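Local coordinates for protein aminopeptidase P; XAA-pro aminopeptidase (Streptococcus thermophilus, PDB 3IL0) that probably acts as a metal-dependent aminopeptidase of the M24B family, the present chain being the creatinase/prolidase-type N-terminal domain of the longer enzyme, at residues Asp77-Ile82 with Gln109-Gly114; Lys48-Phe53 with Val83-Val88. All blocks are in the same frame, centred on the assembly; numbering follows the deposited sequence.

Contact 1 (Asp77-Ile82 with Gln109-Gly114)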
ATOM      1  N   ASP A  77      -1.954  13.895   3.106  1.00 44.79           N
ATOM      2  CA  ASP A  77      -1.247  13.057   4.132  1.00 43.10           C
ATOM      3  C   ASP A  77      -1.679  11.604   4.076  1.00 39.94           C
ATOM      4  O   ASP A  77      -2.628  11.189   4.760  1.00 38.22           O
ATOM      5  CB  ASP A  77      -1.413  13.553   5.568  1.00 43.61           C
ATOM      6  CG  ASP A  77      -0.297  13.013   6.484  1.00 47.11           C
ATOM      7  OD1 ASP A  77       0.413  11.992   6.135  1.00 49.53           O
ATOM      8  OD2 ASP A  77      -0.126  13.653   7.539  1.00 50.61           O
ATOM      9  N   PRO A  78      -0.972  10.831   3.247  1.00 37.21           N
ATOM     10  CA  PRO A  78      -1.532   9.536   2.966  1.00 34.95           C
ATOM     11  C   PRO A  78      -1.550   8.594   4.183  1.00 32.25           C
ATOM     12  O   PRO A  78      -2.492   7.797   4.285  1.00 30.28           O
ATOM     13  CB  PRO A  78      -0.698   9.022   1.783  1.00 35.00           C
ATOM     14  CG  PRO A  78       0.454  10.019   1.640  1.00 37.22           C
ATOM     15  CD  PRO A  78       0.003  11.270   2.236  1.00 37.02           C
ATOM     16  N   LEU A  79      -0.554   8.687   5.074  1.00 30.12           N
ATOM     17  CA  LEU A  79      -0.513   7.798   6.251  1.00 29.50           C
ATOM     18  C   LEU A  79      -1.690   8.155   7.219  1.00 29.10           C
ATOM     19  O   LEU A  79      -2.295   7.277   7.810  1.00 26.83           O
ATOM     20  CB  LEU A  79       0.858   7.812   6.969  1.00 28.52           C
ATOM     21  CG  LEU A  79       2.040   7.280   6.141  1.00 29.04           C
ATOM     22  CD1 LEU A  79       3.388   7.661   6.734  1.00 24.47           C
ATOM     23  CD2 LEU A  79       1.962   5.784   5.970  1.00 23.26           C
ATOM     24  N   LYS A  80      -1.993   9.442   7.346  1.00 30.14           N
ATOM     25  CA  LYS A  80      -3.167   9.909   8.102  1.00 31.21           C
ATOM     26  C   LYS A  80      -4.410   9.331   7.485  1.00 31.04           C
ATOM     27  O   LYS A  80      -5.267   8.818   8.197  1.00 31.36           O
ATOM     28  CB  LYS A  80      -3.259  11.426   8.073  1.00 32.90           C
ATOM     29  CG  LYS A  80      -3.844  12.022   9.361  1.00 38.93           C
ATOM     30  CD  LYS A  80      -3.987  13.584   9.327  1.00 43.50           C
ATOM     31  CE  LYS A  80      -5.195  14.068   8.446  1.00 45.73           C
ATOM     32  NZ  LYS A  80      -6.472  13.298   8.717  1.00 44.72           N
ATOM     33  N   ASP A  81      -4.519   9.354   6.160  1.00 29.78           N
ATOM     34  CA  ASP A  81      -5.723   8.794   5.557  1.00 30.31           C
ATOM     35  C   ASP A  81      -5.821   7.273   5.700  1.00 28.74           C
ATOM     36  O   ASP A  81      -6.927   6.773   5.873  1.00 27.52           O
ATOM     37  CB  ASP A  81      -5.868   9.237   4.083  1.00 32.15           C
ATOM     38  CG  ASP A  81      -6.183  10.740   3.965  1.00 36.23           C
ATOM     39  OD1 ASP A  81      -7.174  11.149   4.635  1.00 42.99           O
ATOM     40  OD2 ASP A  81      -5.438  11.497   3.285  1.00 41.18           O
ATOM     41  N   ILE A  82      -4.692   6.553   5.649  1.00 26.66           N
ATOM     42  CA  ILE A  82      -4.705   5.085   5.793  1.00 26.86           C
ATOM     43  C   ILE A  82      -5.228   4.633   7.188  1.00 27.63           C
ATOM     44  O   ILE A  82      -5.916   3.612   7.322  1.00 26.05           O
ATOM     45  CB  ILE A  82      -3.312   4.495   5.575  1.00 26.65           C
ATOM     46  CG1 ILE A  82      -2.933   4.581   4.089  1.00 26.99           C
ATOM     47  CG2 ILE A  82      -3.233   3.027   6.024  1.00 25.57           C
ATOM     48  CD1 ILE A  82      -1.443   4.318   3.830  1.00 26.96           C
ATOM     49  N   GLN A 109       5.556   4.263  13.547  1.00 23.66           N
ATOM     50  CA  GLN A 109       5.259   3.895  14.939  1.00 25.80           C
ATOM     51  C   GLN A 109       4.362   4.948  15.595  1.00 26.26           C
ATOM     52  O   GLN A 109       3.469   4.592  16.352  1.00 26.77           O
ATOM     53  CB  GLN A 109       6.488   3.747  15.789  1.00 26.55           C
ATOM     54  CG  GLN A 109       7.126   2.384  15.756  1.00 29.05           C
ATOM     55  CD  GLN A 109       8.333   2.311  16.707  1.00 33.30           C
ATOM     56  OE1 GLN A 109       8.517   1.319  17.384  1.00 37.08           O
ATOM     57  NE2 GLN A 109       9.146   3.369  16.757  1.00 29.80           N
ATOM     58  N   ALA A 110       4.562   6.223  15.268  1.00 26.34           N
ATOM     59  CA  ALA A 110       3.726   7.267  15.846  1.00 27.60           C
ATOM     60  C   ALA A 110       2.307   7.184  15.215  1.00 29.07           C
ATOM     61  O   ALA A 110       1.287   7.022  15.914  1.00 31.45           O
ATOM     62  CB  ALA A 110       4.384   8.651  15.667  1.00 26.18           C
ATOM     63  N   ILE A 111       2.218   7.192  13.895  1.00 28.57           N
ATOM     64  CA  ILE A 111       0.933   7.224  13.274  1.00 28.09           C
ATOM     65  C   ILE A 111       0.101   6.009  13.573  1.00 28.33           C
ATOM     66  O   ILE A 111      -1.122   6.106  13.638  1.00 28.95           O
ATOM     67  CB  ILE A 111       1.098   7.371  11.811  1.00 28.62           C
ATOM     68  CG1 ILE A 111       1.647   8.782  11.555  1.00 29.64           C
ATOM     69  CG2 ILE A 111      -0.223   7.130  11.122  1.00 30.21           C
ATOM     70  CD1 ILE A 111       1.911   9.125  10.155  1.00 31.80           C
ATOM     71  N   PHE A 112       0.734   4.855  13.705  1.00 28.04           N
ATOM     72  CA  PHE A 112       0.030   3.615  13.859  1.00 27.95           C
ATOM     73  C   PHE A 112       0.190   3.080  15.253  1.00 28.91           C
ATOM     74  O   PHE A 112       0.047   1.912  15.502  1.00 28.09           O
ATOM     75  CB  PHE A 112       0.447   2.572  12.809  1.00 28.03           C
ATOM     76  CG  PHE A 112       0.075   2.938  11.389  1.00 27.56           C
ATOM     77  CD1 PHE A 112      -1.186   2.634  10.882  1.00 31.97           C
ATOM     78  CD2 PHE A 112       0.967   3.569  10.571  1.00 26.42           C
ATOM     79  CE1 PHE A 112      -1.538   2.995   9.580  1.00 29.56           C
ATOM     80  CE2 PHE A 112       0.633   3.921   9.307  1.00 27.18           C
ATOM     81  CZ  PHE A 112      -0.629   3.639   8.802  1.00 30.07           C
ATOM     82  N   GLU A 113       0.382   3.953  16.206  1.00 32.74           N
ATOM     83  CA  GLU A 113       0.543   3.520  17.603  1.00 35.20           C
ATOM     84  C   GLU A 113      -0.665   2.673  17.993  1.00 35.50           C
ATOM     85  O   GLU A 113      -1.785   3.019  17.676  1.00 35.52           O
ATOM     86  CB  GLU A 113       0.648   4.753  18.495  1.00 36.78           C
ATOM     87  CG  GLU A 113       1.578   4.603  19.644  1.00 42.24           C
ATOM     88  CD  GLU A 113       1.775   5.924  20.397  1.00 50.45           C
ATOM     89  OE1 GLU A 113       2.939   6.457  20.429  1.00 54.52           O
ATOM     90  OE2 GLU A 113       0.753   6.432  20.949  1.00 55.27           O
ATOM     91  N   GLY A 114      -0.438   1.531  18.615  1.00 36.33           N
ATOM     92  CA  GLY A 114      -1.523   0.624  18.980  1.00 35.79           C
ATOM     93  C   GLY A 114      -1.797  -0.506  18.019  1.00 36.69           C
ATOM     94  O   GLY A 114      -2.602  -1.394  18.339  1.00 37.64           O
TER
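Apolar side chains of L79 and I82, on the first turns of helix 78-88, meet I111 and F112 at the C-terminal end of helix 102-111, a helix-to-helix contact beside the central sheet. L79 touches both partners. Its CB takes the tip of I111, CD1, at 3.6 Å, and the same methyl also lies 4.0 Å from CD1 of L79, so the end of the isoleucine rests on the base and one branch of the leucine. The other branch turns to the phenylalanine: CD2 of L79 is 4.0 Å from CE2 of F112. Here the two side chains run at about a right angle, and the methyl comes to the rim of the ring near its plane.

I82, one turn along, reaches the same rim, with its CG2 lying in the ring plane 3.9 Å from CZ of F112. This methyl is anti to the backbone N, because chi1 of -72° sets the longer branch, CG1, beside that N. F112 is thus met at its edge by two methyls, while CG2 of its own neighbour I111 sits 3.7 Å above one ring face, offset toward the rim. F112 is the first residue to leave helical geometry, yet its ring is buried.

I82 continues inward to L24, F45 and L54, which ties this helix pair to the strands. Each helix connects two parallel strands of the sheet, and the arrangement is that of neighbouring crossover helices in the alpha/beta N-terminal domain of creatinase/prolidase-type enzymes.

Contact 2 (Lys48-Phe53 with Val83-Val88)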
ATOM      1  N   LYS A  48      -6.858  -7.476   2.574  1.00 25.70           N
ATOM      2  CA  LYS A  48      -7.602  -8.573   2.015  1.00 27.52           C
ATOM      3  C   LYS A  48      -8.845  -8.083   1.276  1.00 29.89           C
ATOM      4  O   LYS A  48      -9.269  -8.749   0.341  1.00 31.14           O
ATOM      5  CB  LYS A  48      -7.957  -9.569   3.077  1.00 27.66           C
ATOM      6  CG  LYS A  48      -6.728 -10.427   3.399  1.00 29.77           C
ATOM      7  CD  LYS A  48      -7.012 -11.513   4.378  1.00 29.91           C
ATOM      8  CE  LYS A  48      -5.729 -12.002   5.036  1.00 31.95           C
ATOM      9  NZ  LYS A  48      -5.426 -11.057   6.149  1.00 30.77           N
ATOM     10  N   ASN A  49      -9.382  -6.906   1.652  1.00 30.28           N
ATOM     11  CA  ASN A  49     -10.529  -6.389   1.003  1.00 31.94           C
ATOM     12  C   ASN A  49     -10.424  -5.123   0.224  1.00 32.72           C
ATOM     13  O   ASN A  49     -11.286  -4.941  -0.571  1.00 33.54           O
ATOM     14  CB  ASN A  49     -11.682  -6.411   1.971  1.00 31.56           C
ATOM     15  CG  ASN A  49     -12.065  -7.844   2.278  1.00 34.96           C
ATOM     16  OD1 ASN A  49     -12.267  -8.646   1.319  1.00 41.42           O
ATOM     17  ND2 ASN A  49     -12.031  -8.231   3.536  1.00 32.60           N
ATOM     18  N   ARG A  50      -9.407  -4.267   0.399  1.00 33.05           N
ATOM     19  CA  ARG A  50      -9.335  -3.053  -0.414  1.00 32.49           C
ATOM     20  C   ARG A  50      -8.014  -2.902  -1.093  1.00 32.75           C
ATOM     21  O   ARG A  50      -7.018  -3.535  -0.744  1.00 32.95           O
ATOM     22  CB  ARG A  50      -9.536  -1.783   0.413  1.00 32.27           C
ATOM     23  CG  ARG A  50     -10.446  -1.891   1.579  1.00 33.68           C
ATOM     24  CD  ARG A  50     -10.722  -0.470   2.122  1.00 34.13           C
ATOM     25  NE  ARG A  50     -11.671  -0.524   3.222  1.00 32.57           N
ATOM     26  CZ  ARG A  50     -12.956  -0.191   3.178  1.00 34.58           C
ATOM     27  NH1 ARG A  50     -13.513   0.225   2.086  1.00 34.22           N
ATOM     28  NH2 ARG A  50     -13.721  -0.322   4.251  1.00 36.31           N
ATOM     29  N   ARG A  51      -8.006  -1.998  -2.047  1.00 33.03           N
ATOM     30  CA  ARG A  51      -6.796  -1.554  -2.649  1.00 33.86           C
ATOM     31  C   ARG A  51      -6.920  -0.058  -2.706  1.00 33.78           C
ATOM     32  O   ARG A  51      -7.832   0.462  -3.366  1.00 35.42           O
ATOM     33  CB  ARG A  51      -6.659  -2.128  -4.043  1.00 34.87           C
ATOM     34  CG  ARG A  51      -6.683  -3.641  -4.085  1.00 36.69           C
ATOM     35  CD  ARG A  51      -6.158  -4.147  -5.401  1.00 41.23           C
ATOM     36  NE  ARG A  51      -6.493  -5.559  -5.484  1.00 45.75           N
ATOM     37  CZ  ARG A  51      -7.563  -6.064  -6.087  1.00 48.36           C
ATOM     38  NH1 ARG A  51      -8.411  -5.293  -6.751  1.00 49.14           N
ATOM     39  NH2 ARG A  51      -7.766  -7.367  -6.032  1.00 51.68           N
ATOM     40  N   LEU A  52      -6.016   0.644  -2.026  1.00 32.63           N
ATOM     41  CA  LEU A  52      -6.035   2.082  -2.011  1.00 32.49           C
ATOM     42  C   LEU A  52      -4.856   2.647  -2.759  1.00 34.01           C
ATOM     43  O   LEU A  52      -3.711   2.178  -2.640  1.00 33.27           O
ATOM     44  CB  LEU A  52      -6.006   2.586  -0.578  1.00 31.75           C
ATOM     45  CG  LEU A  52      -7.098   2.134   0.387  1.00 30.54           C
ATOM     46  CD1 LEU A  52      -6.935   2.881   1.704  1.00 25.70           C
ATOM     47  CD2 LEU A  52      -8.552   2.330  -0.258  1.00 28.17           C
ATOM     48  N   PHE A  53      -5.126   3.690  -3.523  1.00 35.78           N
ATOM     49  CA  PHE A  53      -4.060   4.428  -4.192  1.00 37.18           C
ATOM     50  C   PHE A  53      -4.182   5.849  -3.708  1.00 37.99           C
ATOM     51  O   PHE A  53      -5.246   6.458  -3.859  1.00 38.17           O
ATOM     52  CB  PHE A  53      -4.238   4.354  -5.731  1.00 37.46           C
ATOM     53  CG  PHE A  53      -3.191   5.109  -6.500  1.00 39.31           C
ATOM     54  CD1 PHE A  53      -2.112   4.439  -7.067  1.00 41.49           C
ATOM     55  CD2 PHE A  53      -3.275   6.497  -6.649  1.00 42.02           C
ATOM     56  CE1 PHE A  53      -1.144   5.130  -7.777  1.00 42.07           C
ATOM     57  CE2 PHE A  53      -2.301   7.198  -7.323  1.00 42.26           C
ATOM     58  CZ  PHE A  53      -1.238   6.511  -7.910  1.00 42.28           C
ATOM     59  N   VAL A  83      -4.836   5.399   8.209  1.00 28.87           N
ATOM     60  CA  VAL A  83      -5.229   5.211   9.612  1.00 29.67           C
ATOM     61  C   VAL A  83      -6.776   5.114   9.755  1.00 27.54           C
ATOM     62  O   VAL A  83      -7.286   4.236  10.433  1.00 26.16           O
ATOM     63  CB  VAL A  83      -4.666   6.421  10.553  1.00 30.08           C
ATOM     64  CG1 VAL A  83      -5.188   6.377  11.931  1.00 29.70           C
ATOM     65  CG2 VAL A  83      -3.212   6.356  10.619  1.00 31.50           C
ATOM     66  N   LYS A  84      -7.521   5.975   9.099  1.00 27.33           N
ATOM     67  CA  LYS A  84      -8.971   5.827   9.123  1.00 26.56           C
ATOM     68  C   LYS A  84      -9.438   4.436   8.675  1.00 24.71           C
ATOM     69  O   LYS A  84     -10.309   3.838   9.284  1.00 24.16           O
ATOM     70  CB  LYS A  84      -9.623   6.802   8.159  1.00 28.27           C
ATOM     71  CG  LYS A  84      -9.582   8.202   8.534  1.00 32.03           C
ATOM     72  CD  LYS A  84     -10.417   8.965   7.526  1.00 36.80           C
ATOM     73  CE  LYS A  84      -9.664   9.342   6.310  1.00 39.69           C
ATOM     74  NZ  LYS A  84      -8.959  10.658   6.619  1.00 42.20           N
ATOM     75  N   PHE A  85      -8.892   3.966   7.564  1.00 23.48           N
ATOM     76  CA  PHE A  85      -9.216   2.673   7.044  1.00 23.46           C
ATOM     77  C   PHE A  85      -8.929   1.573   8.024  1.00 24.09           C
ATOM     78  O   PHE A  85      -9.760   0.668   8.239  1.00 24.15           O
ATOM     79  CB  PHE A  85      -8.512   2.441   5.692  1.00 23.30           C
ATOM     80  CG  PHE A  85      -9.156   3.242   4.567  1.00 25.68           C
ATOM     81  CD1 PHE A  85     -10.218   2.709   3.822  1.00 25.95           C
ATOM     82  CD2 PHE A  85      -8.795   4.566   4.353  1.00 25.76           C
ATOM     83  CE1 PHE A  85     -10.886   3.495   2.862  1.00 26.48           C
ATOM     84  CE2 PHE A  85      -9.430   5.329   3.356  1.00 27.37           C
ATOM     85  CZ  PHE A  85     -10.477   4.796   2.617  1.00 25.17           C
ATOM     86  N   VAL A  86      -7.748   1.625   8.604  1.00 23.88           N
ATOM     87  CA  VAL A  86      -7.314   0.592   9.537  1.00 23.81           C
ATOM     88  C   VAL A  86      -8.270   0.467  10.746  1.00 24.85           C
ATOM     89  O   VAL A  86      -8.619  -0.620  11.173  1.00 25.06           O
ATOM     90  CB  VAL A  86      -5.844   0.873  10.008  1.00 23.63           C
ATOM     91  CG1 VAL A  86      -5.546   0.166  11.289  1.00 22.62           C
ATOM     92  CG2 VAL A  86      -4.829   0.435   8.853  1.00 20.28           C
ATOM     93  N   GLU A  87      -8.638   1.596  11.295  1.00 25.69           N
ATOM     94  CA  GLU A  87      -9.676   1.683  12.273  1.00 27.70           C
ATOM     95  C   GLU A  87     -11.041   1.246  11.845  1.00 27.16           C
ATOM     96  O   GLU A  87     -11.639   0.413  12.512  1.00 27.51           O
ATOM     97  CB  GLU A  87      -9.842   3.105  12.684  1.00 28.97           C
ATOM     98  CG  GLU A  87      -8.966   3.380  13.781  1.00 33.24           C
ATOM     99  CD  GLU A  87      -9.280   4.688  14.409  1.00 40.09           C
ATOM    100  OE1 GLU A  87      -8.452   5.612  14.153  1.00 42.23           O
ATOM    101  OE2 GLU A  87     -10.331   4.746  15.154  1.00 40.93           O
ATOM    102  N   VAL A  88     -11.540   1.798  10.743  1.00 26.05           N
ATOM    103  CA  VAL A  88     -12.866   1.409  10.325  1.00 25.49           C
ATOM    104  C   VAL A  88     -12.906  -0.111  10.113  1.00 27.33           C
ATOM    105  O   VAL A  88     -13.817  -0.783  10.643  1.00 29.15           O
ATOM    106  CB  VAL A  88     -13.412   2.245   9.151  1.00 24.85           C
ATOM    107  CG1 VAL A  88     -14.708   1.650   8.630  1.00 21.62           C
ATOM    108  CG2 VAL A  88     -13.646   3.716   9.636  1.00 21.11           C
TER
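F85 of helix 78-88 meets L52 over one face of its ring and R50 at the edge, joining the helix to strand 51-55 and the residue just before it. The tight part is the leucine. CD1 of L52 stands 3.6 Å from the centroid of the F85 ring and only 13° off the ring normal, a CH-pi contact nearly central over the face. The methyl is nearest CG and CD2 of F85, both 3.6 Å away. The second methyl, CD2 of L52, lies nearer the rim, 4.1 Å from CE1 of F85. The two side chains approach from opposite directions, the leucine rising from the strand and the ring descending from the helix, and L52 is buried.

Toward the solvent side the packing changes character. R50 and F85 are both partly exposed, and the arginine passes the ring with its chain extended from CG to NE. Both CD and NE of R50 lie 3.6 Å from CD1 of F85, NE in the plane of the ring at its edge. The guanidinium and ring planes stand 71° apart, so the ring edge points at one guanidinium face and no parallel stack forms. V88, a turn further along the helix, comes no closer than 4.9 Å, from its CG1 to NH2 of R50, and the contact thins out there.

The charge of R50 is answered just beyond the helix, where NE makes a salt bridge with D89. The ring edge meets the arginine by van der Waals contact, and the polar grip comes from that carboxylate. The chemistry thus implies an apolar seat on the sheet, bordered at the surface by the R50-D89 pair, which links the residue just before the strand to the residue following the helix.

In the fold
Contacts 1 and 2 share helix 78-88, the first using its N-terminal turns and the second the rest, and their centres lie 12 Å apart. Along the chain the segments alternate: 48-53, 77-82, 83-88, 109-114. Contact 2 ties the helix to strand 51-55 of the mixed six-stranded sheet, whereas contact 1 ties it to helix 102-111, which leads to the outermost strand 116-120. The two meet where V83 and V86 pack against F112. Helix 78-88 thereby bridges strand 51-55, near one end of the strand order, and the helix serving the other end, within a single creatinase/prolidase N-terminal domain.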